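Local coordinates for uncharacterized protein (Parabacteroides distasonis, PDB 3LM3) that is of unknown function but is probably a carbohydrate-active enzyme, a putative glycoside hydrolase or deacetylase, at residues Gly217-Phe222 against Trp281-Trp286. Sequence-based numbering, arbitrary orientation.
Sequences GWTMDF and WVANIW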
loop_
_atom_site.group_PDB
_atom_site.type_symbol
_atom_site.label_atom_id
_atom_site.label_comp_id
_atom_site.label_asym_id
_atom_site.label_seq_id
_atom_site.Cartn_x
_atom_site.Cartn_y
_atom_site.Cartn_z
ATOM N N GLY A 217 0.036 -0.593 0.007
ATOM C CA GLY A 217 0.947 -1.087 -1.021
ATOM C C GLY A 217 2.181 -0.232 -1.300
ATOM O O GLY A 217 3.244 -0.771 -1.608
ATOM N N TRP A 218 2.016 1.104 -1.280
ATOM C CA TRP A 218 3.083 2.062 -1.542
ATOM C C TRP A 218 3.056 3.190 -0.522
ATOM O O TRP A 218 2.114 3.985 -0.474
ATOM C CB TRP A 218 2.956 2.717 -2.926
ATOM C CG TRP A 218 2.971 1.869 -4.147
ATOM C CD1 TRP A 218 4.028 1.685 -4.991
ATOM C CD2 TRP A 218 1.880 1.142 -4.705
ATOM N NE1 TRP A 218 3.660 0.886 -6.035
ATOM C CE2 TRP A 218 2.338 0.557 -5.899
ATOM C CE3 TRP A 218 0.556 0.946 -4.321
ATOM C CZ2 TRP A 218 1.525 -0.246 -6.693
ATOM C CZ3 TRP A 218 -0.260 0.152 -5.125
ATOM C CH2 TRP A 218 0.242 -0.440 -6.294
ATOM N N THR A 219 4.102 3.341 0.254
ATOM C CA THR A 219 4.157 4.426 1.230
ATOM C C THR A 219 4.166 5.773 0.505
ATOM O O THR A 219 5.029 6.024 -0.336
ATOM C CB THR A 219 5.384 4.288 2.117
ATOM O OG1 THR A 219 5.334 3.013 2.783
ATOM C CG2 THR A 219 5.468 5.439 3.141
HETATM N N MSE A 220 3.221 6.626 0.888
HETATM C CA MSE A 220 3.077 7.961 0.316
HETATM C C MSE A 220 3.825 9.035 1.086
HETATM O O MSE A 220 3.944 8.981 2.312
HETATM C CB MSE A 220 1.616 8.367 0.284
HETATM C CG MSE A 220 0.768 7.571 -0.656
HETATM SE SE MSE A 220 1.275 7.796 -2.495
HETATM C CE MSE A 220 2.388 6.300 -2.689
ATOM N N ASP A 221 4.256 10.057 0.348
ATOM C CA ASP A 221 4.585 11.335 0.975
ATOM C C ASP A 221 3.233 11.974 1.249
ATOM O O ASP A 221 2.497 12.312 0.327
ATOM C CB ASP A 221 5.433 12.157 0.023
ATOM C CG ASP A 221 5.853 13.505 0.626
ATOM O OD1 ASP A 221 5.038 14.083 1.385
ATOM O OD2 ASP A 221 7.004 13.975 0.360
ATOM N N PHE A 222 2.907 12.141 2.530
ATOM C CA PHE A 222 1.575 12.614 2.903
ATOM C C PHE A 222 1.235 13.975 2.306
ATOM O O PHE A 222 0.078 14.246 1.964
ATOM C CB PHE A 222 1.423 12.693 4.426
ATOM C CG PHE A 222 1.360 11.363 5.124
ATOM C CD1 PHE A 222 0.359 10.461 4.827
ATOM C CD2 PHE A 222 2.191 11.084 6.198
ATOM C CE1 PHE A 222 0.254 9.275 5.513
ATOM C CE2 PHE A 222 2.085 9.885 6.895
ATOM C CZ PHE A 222 1.095 9.007 6.575
ATOM N N TRP A 281 7.073 1.184 9.278
ATOM C CA TRP A 281 6.827 0.280 8.162
ATOM C C TRP A 281 6.670 1.067 6.866
ATOM O O TRP A 281 5.893 2.027 6.802
ATOM C CB TRP A 281 5.563 -0.540 8.425
ATOM C CG TRP A 281 5.084 -1.323 7.228
ATOM C CD1 TRP A 281 5.795 -2.223 6.479
ATOM C CD2 TRP A 281 3.783 -1.233 6.634
ATOM N NE1 TRP A 281 4.993 -2.709 5.459
ATOM C CE2 TRP A 281 3.773 -2.088 5.515
ATOM C CE3 TRP A 281 2.633 -0.495 6.927
ATOM C CZ2 TRP A 281 2.648 -2.260 4.705
ATOM C CZ3 TRP A 281 1.545 -0.644 6.118
ATOM C CH2 TRP A 281 1.546 -1.519 5.027
ATOM N N VAL A 282 7.433 0.663 5.863
ATOM C CA VAL A 282 7.380 1.175 4.516
ATOM C C VAL A 282 6.991 0.018 3.598
ATOM O O VAL A 282 7.547 -1.088 3.691
ATOM C CB VAL A 282 8.752 1.727 4.088
ATOM C CG1 VAL A 282 8.832 1.942 2.572
ATOM C CG2 VAL A 282 9.064 3.010 4.891
ATOM N N ALA A 283 6.034 0.292 2.704
ATOM C CA ALA A 283 5.548 -0.654 1.698
ATOM C C ALA A 283 5.915 -0.197 0.311
ATOM O O ALA A 283 5.896 1.012 0.021
ATOM C CB ALA A 283 4.028 -0.781 1.782
ATOM N N ASN A 284 6.255 -1.118 -0.584
ATOM C CA ASN A 284 6.544 -0.708 -1.961
ATOM C C ASN A 284 6.261 -1.859 -2.903
ATOM O O ASN A 284 6.327 -3.026 -2.529
ATOM C CB ASN A 284 7.992 -0.248 -2.081
ATOM C CG ASN A 284 8.210 0.843 -3.127
ATOM O OD1 ASN A 284 7.320 1.197 -3.900
ATOM N ND2 ASN A 284 9.441 1.403 -3.122
ATOM N N ILE A 285 5.890 -1.502 -4.127
ATOM C CA ILE A 285 5.577 -2.456 -5.203
ATOM C C ILE A 285 6.316 -1.983 -6.444
ATOM O O ILE A 285 6.141 -0.837 -6.866
ATOM C CB ILE A 285 4.082 -2.590 -5.474
ATOM C CG1 ILE A 285 3.360 -3.125 -4.228
ATOM C CG2 ILE A 285 3.838 -3.514 -6.702
ATOM C CD1 ILE A 285 1.821 -3.048 -4.286
ATOM N N TRP A 286 7.168 -2.828 -6.990
ATOM C CA TRP A 286 7.904 -2.584 -8.234
ATOM C C TRP A 286 7.473 -3.615 -9.256
ATOM O O TRP A 286 7.617 -4.827 -9.044
ATOM C CB TRP A 286 9.409 -2.725 -8.041
ATOM C CG TRP A 286 10.086 -1.668 -7.216
ATOM C CD1 TRP A 286 9.644 -1.134 -6.023
ATOM C CD2 TRP A 286 11.306 -0.979 -7.514
ATOM N NE1 TRP A 286 10.534 -0.194 -5.577
ATOM C CE2 TRP A 286 11.552 -0.067 -6.477
ATOM C CE3 TRP A 286 12.194 -0.997 -8.596
ATOM C CZ2 TRP A 286 12.669 0.756 -6.457
ATOM C CZ3 TRP A 286 13.303 -0.193 -8.551
ATOM C CH2 TRP A 286 13.528 0.674 -7.513
HETATM O O HOH W 1 4.040 3.151 5.106
#
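Two partners hold Thr219 OG1: the backbone N of Ala283, which donates to it over 2.8 Å in a nearly straight bond, and a water. The water lies 2.7 Å from OG1 and donates to Trp281 O. The hydroxyl takes this place because chi1 of -58° sets OG1 anti to its own carbonyl carbon, beside the backbone N. That N makes the return bond, Thr219 N to Ala283 O at 2.9 Å, so one residue of the loop engages both the N-H and the C=O of a single strand residue. Ala283 O also receives a CA-H...O contact from Trp218.

One residue earlier, the indole of Trp218 lies across Ile285. The delta methyl, CD1, sits over one face of the six-membered ring, 3.7 Å from its centroid, a CH-pi contact, while Ile285 CB packs against CE2. NE1 adds a weak, bent bond to Ile285 O. Val244 serves both segments, its O accepting from Asn284 ND2 and its backbone bonding that of Thr219. Backbone hydrogen bonds also join Val282 to Phe22 and Thr24, and Asn284 to Thr24, in parallel strand 21-29.

The loop leaving strand 213-216 of one parallel sheet thus meets strand 280-287 of another, consistent with a barrel-like beta/alpha core, and a side-chain hydroxyl accepts the buried Ala283 N-H where regular sheet pairing would use a backbone carbonyl.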